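Local coordinates for capsular polysaccharide biosynthesis protein (Burkholderia pseudomallei, PDB 4BQN) that binds coenzyme A and probably acts as an acetyltransferase in the biosynthesis of the bacterial capsular polysaccharide, at residues K6-Y11 against K21-C26; N91-Q96 against L216-T221; H116-V121 against Q261-K266; A126-M131 against T304-A309; Q192-Y197 against M239-I244. The protein carries 1 engineered substitution. All coordinates share one frame; numbering follows the deposited sequence. Where two conformers were deposited one is given.

Contact 1 of 5, residues K6-Y11 against K21-C26; sequences KKYSVY and KMLNSC
Tyr8 reaches from strand 6-11 to helix 15-24 and makes polar and apolar contacts there. The polar one is a hydrogen bond: the phenol OH of Tyr8 donates to OD1 of Asn24 at 2.7 Å. OD1 lies in the plane of the tyrosine ring, at its edge, whereas the donor stands 51° out of the amide's carbonyl plane; ring and amide planes are 87° apart. Tyr8 CG sits between its backbone N and carbonyl carbon (chi1 87°), which, with CB already facing the helix, brings the phenol end to Asn24. The apolar contact is Tyr8 CE2 with Leu23 CD1 at 4.3 Å, and Leu23 CB makes a van der Waals approach to Tyr8 OH at 3.9 Å. Phe29 adds an edge-to-face ring contact to Tyr8. Helix 15-24, with helix 27-32 after it, connects strand 6-11 to the neighbouring parallel strand 33-35, a beta-alpha-beta crossover. Chemically, the buried hydroxyl is satisfied by the amide oxygen of Asn24, so a polar group can sit among apolar neighbours between the strand and the helix.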
# COMPACT_ATOMS: atom_id res chain seq x y z
N LYS A 6 -26.03 -13.59 2.89
CA LYS A 6 -25.35 -13.20 4.13
C LYS A 6 -24.75 -11.81 3.95
O LYS A 6 -24.48 -11.39 2.83
CB LYS A 6 -24.25 -14.21 4.47
CG LYS A 6 -24.76 -15.60 4.82
CD LYS A 6 -23.62 -16.58 4.99
CE LYS A 6 -24.12 -17.96 5.36
NZ LYS A 6 -23.00 -18.87 5.75
N LYS A 7 -24.54 -11.11 5.06
CA LYS A 7 -24.03 -9.75 5.01
C LYS A 7 -22.57 -9.67 5.42
O LYS A 7 -22.14 -10.29 6.40
CB LYS A 7 -24.88 -8.81 5.87
CG LYS A 7 -26.33 -8.72 5.43
CD LYS A 7 -27.13 -7.83 6.37
CE LYS A 7 -28.63 -8.03 6.21
NZ LYS A 7 -29.37 -7.54 7.40
N TYR A 8 -21.80 -8.89 4.66
CA TYR A 8 -20.40 -8.66 4.99
C TYR A 8 -20.03 -7.22 4.81
O TYR A 8 -20.69 -6.47 4.09
CB TYR A 8 -19.46 -9.57 4.18
CG TYR A 8 -19.02 -9.06 2.82
CD1 TYR A 8 -19.93 -8.96 1.77
CD2 TYR A 8 -17.70 -8.70 2.59
CE1 TYR A 8 -19.53 -8.51 0.53
CE2 TYR A 8 -17.29 -8.25 1.35
CZ TYR A 8 -18.20 -8.15 0.33
OH TYR A 8 -17.76 -7.69 -0.90
N SER A 9 -18.95 -6.83 5.48
CA SER A 9 -18.33 -5.55 5.22
C SER A 9 -16.84 -5.75 5.16
O SER A 9 -16.32 -6.76 5.63
CB SER A 9 -18.67 -4.54 6.30
OG SER A 9 -18.28 -3.25 5.90
N VAL A 10 -16.15 -4.77 4.57
CA VAL A 10 -14.69 -4.76 4.53
C VAL A 10 -14.20 -3.43 5.09
O VAL A 10 -14.51 -2.36 4.54
CB VAL A 10 -14.11 -4.98 3.11
CG1 VAL A 10 -12.63 -5.33 3.21
CG2 VAL A 10 -14.84 -6.09 2.34
N TYR A 11 -13.44 -3.50 6.18
CA TYR A 11 -12.94 -2.29 6.82
C TYR A 11 -11.42 -2.31 6.84
O TYR A 11 -10.81 -3.33 7.13
CB TYR A 11 -13.43 -2.18 8.25
CG TYR A 11 -12.84 -1.01 8.99
CD1 TYR A 11 -13.26 0.29 8.72
CD2 TYR A 11 -11.85 -1.21 9.95
CE1 TYR A 11 -12.71 1.36 9.40
CE2 TYR A 11 -11.29 -0.14 10.64
CZ TYR A 11 -11.73 1.15 10.36
OH TYR A 11 -11.19 2.21 11.07
N LYS A 21 -14.87 -4.38 -3.83
CA LYS A 21 -15.20 -4.24 -5.25
C LYS A 21 -14.76 -5.51 -6.00
O LYS A 21 -15.50 -6.04 -6.84
CB LYS A 21 -14.53 -2.99 -5.82
CG LYS A 21 -14.99 -2.58 -7.21
CD LYS A 21 -16.35 -1.89 -7.21
CE LYS A 21 -16.25 -0.43 -6.80
NZ LYS A 21 -17.59 0.21 -6.77
N MET A 22 -13.56 -5.99 -5.69
CA MET A 22 -13.05 -7.17 -6.38
C MET A 22 -13.89 -8.40 -6.04
O MET A 22 -14.30 -9.13 -6.94
CB MET A 22 -11.57 -7.37 -6.02
CG MET A 22 -10.86 -8.43 -6.85
SD MET A 22 -10.85 -8.06 -8.61
CE MET A 22 -9.55 -6.83 -8.71
N LEU A 23 -14.15 -8.63 -4.75
CA LEU A 23 -14.97 -9.77 -4.33
C LEU A 23 -16.36 -9.76 -4.97
O LEU A 23 -16.83 -10.80 -5.45
CB LEU A 23 -15.09 -9.84 -2.82
CG LEU A 23 -13.81 -10.31 -2.10
CD1 LEU A 23 -13.92 -9.98 -0.62
CD2 LEU A 23 -13.54 -11.80 -2.33
N ASN A 24 -16.99 -8.59 -5.01
CA ASN A 24 -18.33 -8.46 -5.58
C ASN A 24 -18.35 -8.80 -7.07
O ASN A 24 -19.40 -9.13 -7.61
CB ASN A 24 -18.86 -7.04 -5.37
CG ASN A 24 -19.31 -6.79 -3.95
OD1 ASN A 24 -19.38 -7.71 -3.12
ND2 ASN A 24 -19.65 -5.54 -3.66
N SER A 25 -17.19 -8.72 -7.73
CA SER A 25 -17.10 -9.04 -9.16
C SER A 25 -16.99 -10.54 -9.47
O SER A 25 -17.02 -10.92 -10.63
CB SER A 25 -15.93 -8.27 -9.81
OG SER A 25 -14.69 -8.95 -9.65
N CYS A 26 -16.89 -11.37 -8.43
CA CYS A 26 -16.89 -12.82 -8.58
C CYS A 26 -18.33 -13.33 -8.43
O CYS A 26 -18.92 -13.18 -7.36
CB CYS A 26 -16.00 -13.47 -7.52
SG CYS A 26 -16.11 -15.27 -7.52

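Contact 2 of 5, residues N91-Q96 against L216-T221; sequences NALSVQ and LALGYT
Leu93 and Ala217 mark the closest backbone approach, their CA atoms 8.4 Å apart. That spacing leaves the main chains separated by a layer of side chains, and no hydrogen bond links the two segments. Residues 91-94 run as an extended strand, while 216-221 carries the end of helix 204-217 and the chain leaving it. The departure is a Schellman motif: Gly219 takes a positive phi of 100°, and one of the two bonds back into the last turn runs from Gly219 N to Leu216 O, 3.0 Å.

The contact is apolar and centres on one methyl, CD1 of Leu93. Leu93 CD1 meets Leu218 CD2 at 3.8 Å and, more loosely, Ala217 CB at 4.2 Å, the two leucine side chains lying at an angle to one another. Leu218 CG is anti to its carbonyl carbon (chi1 -67°), and the branch beyond it turns CD2 back toward the strand. Leu218 CD2 passes Asn91 ND2 at 4.4 Å, a marginal approach.

In the fold, strand 91-94 is the outermost strand on its side of the four-stranded parallel sheet, hydrogen-bonded to strand 62-65. Leu93 also touches Leu64 of that strand, and Leu218 reaches its Leu62 as well as Phe29 of helix 27-32. Val95 packs farther back along helix 204-217, on Ile210 and Cys214, so the helix end lies over this border of the sheet.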
# COMPACT_ATOMS: atom_id res chain seq x y z
N ASN A 91 -18.25 -14.04 11.86
CA ASN A 91 -16.86 -14.39 11.57
C ASN A 91 -16.08 -13.13 11.21
O ASN A 91 -16.46 -12.43 10.27
CB ASN A 91 -16.85 -15.37 10.39
CG ASN A 91 -15.48 -15.98 10.13
OD1 ASN A 91 -14.59 -15.96 10.98
ND2 ASN A 91 -15.32 -16.55 8.93
N ALA A 92 -15.00 -12.85 11.94
CA ALA A 92 -14.11 -11.73 11.64
C ALA A 92 -12.78 -12.29 11.14
O ALA A 92 -12.09 -13.03 11.85
CB ALA A 92 -13.92 -10.86 12.88
N LEU A 93 -12.43 -11.96 9.90
CA LEU A 93 -11.19 -12.44 9.29
C LEU A 93 -10.30 -11.27 8.94
O LEU A 93 -10.72 -10.33 8.23
CB LEU A 93 -11.49 -13.25 8.02
CG LEU A 93 -12.11 -14.64 8.21
CD1 LEU A 93 -12.54 -15.19 6.87
CD2 LEU A 93 -11.12 -15.58 8.89
N SER A 94 -9.09 -11.30 9.47
CA SER A 94 -8.13 -10.25 9.15
C SER A 94 -7.40 -10.51 7.84
O SER A 94 -7.03 -11.65 7.50
CB SER A 94 -7.16 -10.01 10.29
OG SER A 94 -6.55 -11.23 10.68
N VAL A 95 -7.20 -9.41 7.12
CA VAL A 95 -6.55 -9.39 5.82
C VAL A 95 -5.31 -8.52 5.90
O VAL A 95 -5.36 -7.39 6.42
CB VAL A 95 -7.50 -8.81 4.75
CG1 VAL A 95 -6.83 -8.79 3.38
CG2 VAL A 95 -8.79 -9.61 4.71
N GLN A 96 -4.22 -9.04 5.35
CA GLN A 96 -2.96 -8.35 5.29
C GLN A 96 -3.10 -6.92 4.74
O GLN A 96 -3.82 -6.70 3.76
CB GLN A 96 -2.03 -9.14 4.38
CG GLN A 96 -0.66 -8.53 4.15
CD GLN A 96 0.24 -9.52 3.44
OE1 GLN A 96 -0.12 -10.04 2.38
NE2 GLN A 96 1.40 -9.82 4.04
N LEU A 216 -10.82 -18.48 -0.44
CA LEU A 216 -10.37 -19.78 0.06
C LEU A 216 -10.60 -19.88 1.56
O LEU A 216 -11.03 -20.92 2.05
CB LEU A 216 -8.89 -20.02 -0.26
CG LEU A 216 -8.58 -20.12 -1.75
CD1 LEU A 216 -7.08 -20.10 -2.01
CD2 LEU A 216 -9.19 -21.37 -2.37
N ALA A 217 -10.35 -18.78 2.27
CA ALA A 217 -10.55 -18.75 3.73
C ALA A 217 -12.02 -18.95 4.10
O ALA A 217 -12.33 -19.50 5.16
CB ALA A 217 -10.04 -17.43 4.30
N LEU A 218 -12.91 -18.51 3.22
CA LEU A 218 -14.35 -18.68 3.41
C LEU A 218 -14.87 -20.07 3.01
O LEU A 218 -16.04 -20.37 3.25
CB LEU A 218 -15.10 -17.60 2.63
CG LEU A 218 -14.89 -16.18 3.16
CD1 LEU A 218 -15.52 -15.21 2.19
CD2 LEU A 218 -15.49 -16.02 4.55
N GLY A 219 -14.01 -20.90 2.42
CA GLY A 219 -14.39 -22.27 2.07
C GLY A 219 -14.76 -22.50 0.62
O GLY A 219 -15.19 -23.60 0.28
N TYR A 220 -14.60 -21.49 -0.24
CA TYR A 220 -14.77 -21.71 -1.67
C TYR A 220 -13.61 -22.53 -2.22
O TYR A 220 -12.52 -22.51 -1.65
CB TYR A 220 -14.86 -20.37 -2.42
CG TYR A 220 -16.10 -19.58 -2.07
CD1 TYR A 220 -17.33 -19.88 -2.68
CD2 TYR A 220 -16.06 -18.55 -1.14
CE1 TYR A 220 -18.48 -19.18 -2.35
CE2 TYR A 220 -17.21 -17.83 -0.82
CZ TYR A 220 -18.41 -18.15 -1.42
OH TYR A 220 -19.54 -17.45 -1.10
N THR A 221 -13.85 -23.25 -3.32
CA THR A 221 -12.84 -24.01 -4.05
C THR A 221 -12.07 -23.09 -4.99
O THR A 221 -12.54 -22.00 -5.32
CB THR A 221 -13.49 -25.10 -4.94
OG1 THR A 221 -14.27 -24.48 -5.98
CG2 THR A 221 -14.38 -26.02 -4.12

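Contact 3 of 5, residues H116-V121 against Q261-K266; sequences HPEGYV and QVLYKK
Glu118, Val262 and Leu263 form a van der Waals contact, with no hydrogen bond across it, between the loop leading into strand 121-122 and the tip of a small hairpin. The carboxylate of Glu118 straddles the branched end of Val262: OE2 lies 3.4 Å from CG2 of the valine and OE1 is 3.5 Å from its CG1, while CD stands 3.5 Å from CB of Val262. Beside it, Leu263 CD1 touches the carbonyl oxygen of Pro117 at 3.6 Å and, more distantly, Glu118 CG.

Both partners are tight turns. Val262 to Lys265 is a type I' turn closing the two-stranded antiparallel hairpin 260-267, and Val262 and Lys265 exchange backbone bonds in both directions. His116 to Gly119 is a type I turn, in which the N of Glu118 donates to ND1 of His116 at 3.0 Å, close to straight (162°) and near the plane of the ring. This edge-on bond ties the imidazole to the turn, and Pro117 CD lies above one face of the ring, toward the rim.

Glu118 extends beyond CG (chi2 162°), and its OE2 forms a salt bridge with Lys267, on the second strand of the hairpin. Tyr272 of helix 269-281 touches Glu118, and Trp279 of that helix meets the His116 ring.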
# COMPACT_ATOMS: atom_id res chain seq x y z
N HIS A 116 1.08 15.82 1.12
CA HIS A 116 1.34 16.11 -0.28
C HIS A 116 0.06 15.80 -1.06
O HIS A 116 -0.56 14.76 -0.81
CB HIS A 116 2.51 15.27 -0.80
CG HIS A 116 2.99 15.68 -2.15
ND1 HIS A 116 2.27 15.42 -3.31
CD2 HIS A 116 4.08 16.39 -2.53
CE1 HIS A 116 2.92 15.94 -4.34
NE2 HIS A 116 4.01 16.53 -3.90
N PRO A 117 -0.33 16.69 -1.99
CA PRO A 117 -1.62 16.47 -2.68
C PRO A 117 -1.69 15.13 -3.41
O PRO A 117 -2.78 14.62 -3.66
CB PRO A 117 -1.73 17.64 -3.66
CG PRO A 117 -0.42 18.36 -3.62
CD PRO A 117 0.28 17.98 -2.35
N GLU A 118 -0.54 14.56 -3.75
CA GLU A 118 -0.50 13.29 -4.43
C GLU A 118 -0.31 12.09 -3.50
O GLU A 118 -0.39 10.95 -3.94
CB GLU A 118 0.55 13.34 -5.54
CG GLU A 118 0.23 14.42 -6.58
CD GLU A 118 1.41 14.82 -7.44
OE1 GLU A 118 2.55 14.38 -7.16
OE2 GLU A 118 1.17 15.59 -8.40
N GLY A 119 -0.04 12.37 -2.22
CA GLY A 119 0.07 11.32 -1.19
C GLY A 119 1.44 10.67 -1.02
O GLY A 119 1.64 9.87 -0.11
N TYR A 120 2.37 10.96 -1.93
CA TYR A 120 3.69 10.33 -1.94
C TYR A 120 4.74 11.36 -2.26
O TYR A 120 4.47 12.34 -2.98
CB TYR A 120 3.77 9.20 -2.97
CG TYR A 120 2.69 8.18 -2.80
CD1 TYR A 120 2.83 7.12 -1.92
CD2 TYR A 120 1.47 8.32 -3.48
CE1 TYR A 120 1.81 6.20 -1.74
CE2 TYR A 120 0.45 7.41 -3.29
CZ TYR A 120 0.62 6.36 -2.43
OH TYR A 120 -0.40 5.46 -2.27
N VAL A 121 5.94 11.15 -1.71
CA VAL A 121 7.09 11.98 -2.01
C VAL A 121 8.33 11.11 -2.18
O VAL A 121 8.35 9.94 -1.77
CB VAL A 121 7.35 13.02 -0.90
CG1 VAL A 121 6.19 14.01 -0.77
CG2 VAL A 121 7.63 12.35 0.44
N GLN A 261 2.32 8.72 -13.24
CA GLN A 261 0.93 9.14 -13.22
C GLN A 261 0.61 9.57 -11.80
O GLN A 261 0.87 8.83 -10.84
CB GLN A 261 -0.01 8.02 -13.67
CG GLN A 261 -1.48 8.38 -13.60
CD GLN A 261 -2.36 7.33 -14.24
OE1 GLN A 261 -2.25 7.08 -15.44
NE2 GLN A 261 -3.23 6.71 -13.46
N VAL A 262 0.05 10.76 -11.65
CA VAL A 262 -0.33 11.27 -10.34
C VAL A 262 -1.75 11.81 -10.44
O VAL A 262 -2.04 12.69 -11.27
CB VAL A 262 0.68 12.32 -9.82
CG1 VAL A 262 1.91 11.64 -9.23
CG2 VAL A 262 1.08 13.30 -10.92
N LEU A 263 -2.64 11.29 -9.60
CA LEU A 263 -4.06 11.68 -9.62
C LEU A 263 -4.62 11.61 -11.05
O LEU A 263 -5.29 12.54 -11.52
CB LEU A 263 -4.27 13.06 -8.98
CG LEU A 263 -3.68 13.26 -7.58
CD1 LEU A 263 -3.83 14.70 -7.12
CD2 LEU A 263 -4.27 12.28 -6.57
N TYR A 264 -4.32 10.51 -11.74
CA TYR A 264 -4.79 10.21 -13.10
C TYR A 264 -4.22 11.10 -14.20
O TYR A 264 -4.67 11.03 -15.34
CB TYR A 264 -6.32 10.15 -13.18
CG TYR A 264 -6.91 8.94 -12.49
CD1 TYR A 264 -6.75 7.66 -13.04
CD2 TYR A 264 -7.59 9.06 -11.29
CE1 TYR A 264 -7.26 6.54 -12.41
CE2 TYR A 264 -8.13 7.95 -10.65
CZ TYR A 264 -7.96 6.69 -11.21
OH TYR A 264 -8.48 5.59 -10.56
N LYS A 265 -3.22 11.92 -13.86
CA LYS A 265 -2.55 12.77 -14.84
C LYS A 265 -1.11 12.31 -15.06
O LYS A 265 -0.42 11.95 -14.12
CB LYS A 265 -2.55 14.24 -14.38
CG LYS A 265 -3.91 14.81 -14.00
CD LYS A 265 -4.90 14.77 -15.16
CE LYS A 265 -6.26 15.29 -14.74
NZ LYS A 265 -7.33 14.95 -15.73
N LYS A 266 -0.67 12.34 -16.31
CA LYS A 266 0.71 11.98 -16.61
C LYS A 266 1.64 13.16 -16.37
O LYS A 266 1.31 14.31 -16.65
CB LYS A 266 0.85 11.46 -18.05
CG LYS A 266 0.03 10.20 -18.36
CD LYS A 266 0.44 9.00 -17.49
CE LYS A 266 -0.13 7.70 -18.03
NZ LYS A 266 -1.62 7.62 -17.98

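Contact 4 of 5, residues A126-M131 against T304-A309; sequences AGAVVM and TALRRA
Leu306 of helix 300-310 pushes its two methyls onto the end of helix 123-130, where Gly127, Ala128 and Met131 receive it. Leu306 CD2 lies 3.8 Å from Gly127 O, and Leu306 CD1 is 3.7 Å from the backbone N of Ala128. The Ala128 CB is a little farther, at 4.1 Å from Leu306 CD1. From the same segment, just past the helix, Met131 runs alongside the leucine, its SD 3.7 Å from Leu306 CG. Its chain is extended beyond CG (chi2 180°) in one of two modelled conformers, and the methionine and leucine chains run past each other in opposite directions.

The fit depends on the small residues. With no side chain at Gly127, Leu306 CD2 settles against the main chain. Leu306 CG stands anti to the backbone N (chi1 -161°), which directs the branch outward at the partner helix. In the next shell, Phe292 of helix 285-296 touches Leu306, and Phe277 of helix 269-281 lies on Ala128.

No polar bond crosses this buried contact. It is apolar helix-helix packing, in which a single leucine packs on Gly127, Ala128 and Met131 at the C-terminal end of helix 123-130, with CA atoms of Ala128 and Leu306 7.1 Å apart.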
# COMPACT_ATOMS: atom_id res chain seq x y z
N ALA A 126 14.45 14.15 -0.43
CA ALA A 126 14.55 14.80 0.88
C ALA A 126 15.98 14.73 1.45
O ALA A 126 16.50 15.73 1.93
CB ALA A 126 13.55 14.21 1.87
N GLY A 127 16.61 13.56 1.35
CA GLY A 127 18.01 13.43 1.79
C GLY A 127 18.97 14.30 1.01
O GLY A 127 19.88 14.90 1.58
N ALA A 128 18.76 14.39 -0.30
CA ALA A 128 19.57 15.26 -1.15
C ALA A 128 19.41 16.74 -0.76
O ALA A 128 20.40 17.47 -0.70
CB ALA A 128 19.21 15.04 -2.61
N VAL A 129 18.18 17.16 -0.48
CA VAL A 129 17.91 18.54 -0.03
C VAL A 129 18.68 18.83 1.26
O VAL A 129 19.33 19.88 1.39
CB VAL A 129 16.39 18.77 0.15
CG1 VAL A 129 16.10 20.07 0.91
CG2 VAL A 129 15.70 18.79 -1.20
N VAL A 130 18.65 17.90 2.20
CA VAL A 130 19.38 18.06 3.46
C VAL A 130 20.89 18.18 3.22
O VAL A 130 21.56 18.97 3.89
CB VAL A 130 19.06 16.92 4.46
CG1 VAL A 130 19.98 16.97 5.68
CG2 VAL A 130 17.61 17.00 4.89
N MET A 131 21.41 17.42 2.25
CA MET A 131 22.82 17.32 1.86
C MET A 131 23.28 18.50 0.98
O MET A 131 24.44 18.54 0.53
CB MET A 131 23.00 16.01 1.08
CG MET A 131 24.40 15.42 1.01
SD MET A 131 24.44 13.87 0.06
CE MET A 131 26.19 13.48 0.13
N THR A 304 22.92 4.62 1.45
CA THR A 304 23.93 4.07 0.56
C THR A 304 23.82 4.67 -0.84
O THR A 304 24.84 5.06 -1.42
CB THR A 304 23.84 2.54 0.50
OG1 THR A 304 24.21 2.02 1.78
CG2 THR A 304 24.77 1.96 -0.55
N ALA A 305 22.61 4.76 -1.38
CA ALA A 305 22.41 5.36 -2.70
C ALA A 305 22.82 6.84 -2.70
O ALA A 305 23.47 7.29 -3.65
CB ALA A 305 20.96 5.22 -3.15
N LEU A 306 22.46 7.57 -1.64
CA LEU A 306 22.81 8.98 -1.56
C LEU A 306 24.34 9.16 -1.56
O LEU A 306 24.87 10.03 -2.25
CB LEU A 306 22.18 9.61 -0.31
CG LEU A 306 22.03 11.12 -0.24
CD1 LEU A 306 21.02 11.62 -1.27
CD2 LEU A 306 21.63 11.53 1.17
N ARG A 307 25.03 8.31 -0.79
CA ARG A 307 26.49 8.36 -0.68
C ARG A 307 27.16 7.99 -2.00
O ARG A 307 28.05 8.69 -2.48
CB ARG A 307 26.98 7.44 0.46
CG ARG A 307 28.49 7.24 0.49
CD ARG A 307 28.93 6.26 1.57
NE ARG A 307 28.38 4.92 1.41
CZ ARG A 307 28.79 4.01 0.52
NH1 ARG A 307 29.77 4.29 -0.33
NH2 ARG A 307 28.20 2.83 0.48
N ARG A 308 26.73 6.87 -2.59
CA ARG A 308 27.34 6.42 -3.83
C ARG A 308 27.17 7.42 -4.97
O ARG A 308 28.09 7.62 -5.76
CB ARG A 308 26.78 5.06 -4.25
CG ARG A 308 27.32 3.92 -3.41
CD ARG A 308 26.63 2.64 -3.79
NE ARG A 308 27.17 1.50 -3.05
CZ ARG A 308 26.54 0.34 -2.91
NH1 ARG A 308 25.32 0.16 -3.42
NH2 ARG A 308 27.14 -0.63 -2.24
N ALA A 309 25.99 8.04 -5.06
CA ALA A 309 25.72 9.01 -6.12
C ALA A 309 26.40 10.36 -5.90
O ALA A 309 26.88 10.97 -6.86
CB ALA A 309 24.22 9.20 -6.32

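Contact 5 of 5, residues Q192-Y197 against M239-I244; sequences QKRLFY and MSLYPI
Tyr197 and Met239 join two irregular loops through a single backbone hydrogen bond, placed where the chain changes direction at Tyr197. Met239 N donates to Tyr197 O at 2.9 Å, nearly straight at the hydrogen (164°) and with the donor tilted 16° from the carbonyl plane. The first methylene of the methionine touches the same oxygen, with Met239 CB 3.5 Å from Tyr197 O. Beyond that the Met239 chain bends at chi2 (-69°) and again at chi3, and the sulfur end heads off from the 192-197 loop. A water adds a second link: it donates to Met239 O at 2.8 Å and, weakly, to Tyr197 O at 3.5 Å. It also lies in the plane of the tyrosine ring, at its edge. The phenol OH of Tyr197 bonds to Asp232 instead. The bond thus ties down the loop leading to strand 201-202, with the Tyr197 side chain about 8 Å from that of Asn200, a coenzyme A-binding residue.

Arg194 supplies the third patch, with Leu241 as its partner. The arginine runs extended as far as its CD and then bends at chi3, and the two side chains lie alongside, pointing opposite ways. Phe251 and Phe249, farther along the loop that holds 239-244, touch the arginine and the leucine. Across the segments the guanidinium approach rests on one pair, NH1 of Arg194 at 3.5 Å from Leu241 CD1, met obliquely.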
# COMPACT_ATOMS: atom_id res chain seq x y z
N GLN A 192 8.48 -10.29 -11.95
CA GLN A 192 7.89 -10.78 -13.19
C GLN A 192 6.63 -10.02 -13.57
O GLN A 192 6.33 -9.86 -14.76
CB GLN A 192 7.55 -12.26 -13.06
CG GLN A 192 8.77 -13.18 -13.06
CD GLN A 192 9.51 -13.17 -11.74
OE1 GLN A 192 8.91 -13.05 -10.68
NE2 GLN A 192 10.83 -13.28 -11.80
N LYS A 193 5.89 -9.55 -12.56
CA LYS A 193 4.60 -8.90 -12.73
C LYS A 193 4.58 -7.66 -11.85
O LYS A 193 5.03 -7.71 -10.71
CB LYS A 193 3.46 -9.82 -12.26
CG LYS A 193 3.25 -11.05 -13.11
CD LYS A 193 2.38 -12.06 -12.39
CE LYS A 193 2.76 -13.48 -12.78
NZ LYS A 193 4.14 -13.85 -12.37
N ARG A 194 4.03 -6.57 -12.36
CA ARG A 194 3.94 -5.35 -11.55
C ARG A 194 2.80 -5.52 -10.56
O ARG A 194 1.64 -5.53 -10.94
CB ARG A 194 3.70 -4.14 -12.45
CG ARG A 194 3.77 -2.82 -11.71
CD ARG A 194 3.29 -1.66 -12.56
NE ARG A 194 3.98 -1.50 -13.84
CZ ARG A 194 5.05 -0.72 -14.04
NH1 ARG A 194 5.61 -0.08 -13.04
NH2 ARG A 194 5.58 -0.60 -15.26
N LEU A 195 3.14 -5.64 -9.28
CA LEU A 195 2.15 -5.95 -8.25
C LEU A 195 1.68 -4.74 -7.45
O LEU A 195 0.66 -4.81 -6.77
CB LEU A 195 2.71 -7.01 -7.29
CG LEU A 195 3.01 -8.39 -7.91
CD1 LEU A 195 3.52 -9.33 -6.83
CD2 LEU A 195 1.78 -8.96 -8.62
N PHE A 196 2.42 -3.64 -7.54
CA PHE A 196 2.10 -2.39 -6.83
C PHE A 196 2.33 -1.22 -7.76
O PHE A 196 3.37 -1.16 -8.42
CB PHE A 196 2.97 -2.19 -5.59
CG PHE A 196 2.63 -3.12 -4.45
CD1 PHE A 196 3.10 -4.43 -4.42
CD2 PHE A 196 1.86 -2.67 -3.38
CE1 PHE A 196 2.80 -5.28 -3.36
CE2 PHE A 196 1.57 -3.52 -2.31
CZ PHE A 196 2.03 -4.82 -2.31
N TYR A 197 1.38 -0.26 -7.76
CA TYR A 197 1.56 1.04 -8.43
C TYR A 197 2.26 2.06 -7.51
O TYR A 197 2.97 2.96 -7.98
CB TYR A 197 0.20 1.60 -8.81
CG TYR A 197 -0.48 0.89 -9.95
CD1 TYR A 197 0.16 0.71 -11.17
CD2 TYR A 197 -1.80 0.45 -9.82
CE1 TYR A 197 -0.47 0.08 -12.23
CE2 TYR A 197 -2.46 -0.18 -10.88
CZ TYR A 197 -1.79 -0.36 -12.09
OH TYR A 197 -2.40 -0.97 -13.17
N MET A 239 3.79 5.19 -9.64
CA MET A 239 5.18 5.59 -9.47
C MET A 239 6.05 4.96 -10.54
O MET A 239 5.81 3.83 -10.96
CB MET A 239 5.69 5.23 -8.08
CG MET A 239 5.06 6.02 -6.94
SD MET A 239 5.55 7.76 -6.98
CE MET A 239 3.99 8.59 -7.21
N SER A 240 7.05 5.71 -11.00
CA SER A 240 7.97 5.24 -12.02
C SER A 240 9.24 4.67 -11.39
O SER A 240 9.79 5.24 -10.46
CB SER A 240 8.32 6.40 -12.93
OG SER A 240 9.22 5.98 -13.93
N LEU A 241 9.71 3.53 -11.91
CA LEU A 241 10.96 2.95 -11.42
C LEU A 241 12.18 3.71 -11.94
O LEU A 241 12.20 4.15 -13.09
CB LEU A 241 11.05 1.47 -11.81
CG LEU A 241 10.15 0.49 -11.03
CD1 LEU A 241 8.68 0.55 -11.44
CD2 LEU A 241 10.68 -0.92 -11.17
N TYR A 242 13.18 3.85 -11.08
CA TYR A 242 14.39 4.59 -11.47
C TYR A 242 15.16 3.86 -12.59
O TYR A 242 15.05 2.64 -12.74
CB TYR A 242 15.30 4.79 -10.26
CG TYR A 242 15.05 6.06 -9.46
CD1 TYR A 242 13.77 6.39 -8.99
CD2 TYR A 242 16.11 6.90 -9.14
CE1 TYR A 242 13.56 7.55 -8.25
CE2 TYR A 242 15.91 8.06 -8.39
CZ TYR A 242 14.64 8.38 -7.95
OH TYR A 242 14.45 9.52 -7.21
N PRO A 243 15.97 4.61 -13.35
CA PRO A 243 16.80 3.98 -14.38
C PRO A 243 17.68 2.90 -13.77
O PRO A 243 18.07 3.01 -12.59
CB PRO A 243 17.68 5.14 -14.88
CG PRO A 243 16.95 6.39 -14.53
CD PRO A 243 16.25 6.06 -13.23
N ILE A 244 18.02 1.91 -14.60
CA ILE A 244 18.92 0.79 -14.27
C ILE A 244 18.22 -0.19 -13.32
O ILE A 244 18.08 -1.38 -13.65
CB ILE A 244 20.31 1.25 -13.75
CG1 ILE A 244 21.00 2.09 -14.84
CG2 ILE A 244 21.17 0.03 -13.37
CD1 ILE A 244 22.38 2.58 -14.48
O HOH W 1 3.51 2.24 -11.32

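In the fold
Contacts 1 and 2 both reach the same parallel sheet, their centres 11 Å apart, and lie away from the coenzyme A-binding residues. Contacts 3 and 5 sit nearer the ligand: the side chain of Leu263 is about 12 Å from the bound coenzyme A and that of Tyr197 about 11 Å. Those two contacts touch, since Met239 CE packs against Val262 CG1 at 4.2 Å and against Tyr120 CB at 4.3 Å; contact 5 is nested in the chain loop that contact 3 closes. Contact 4 lies on the far side of the chain's centre from contacts 1 and 2, 44 Å and 43 Å from them between centres, and 23 Å from contact 3.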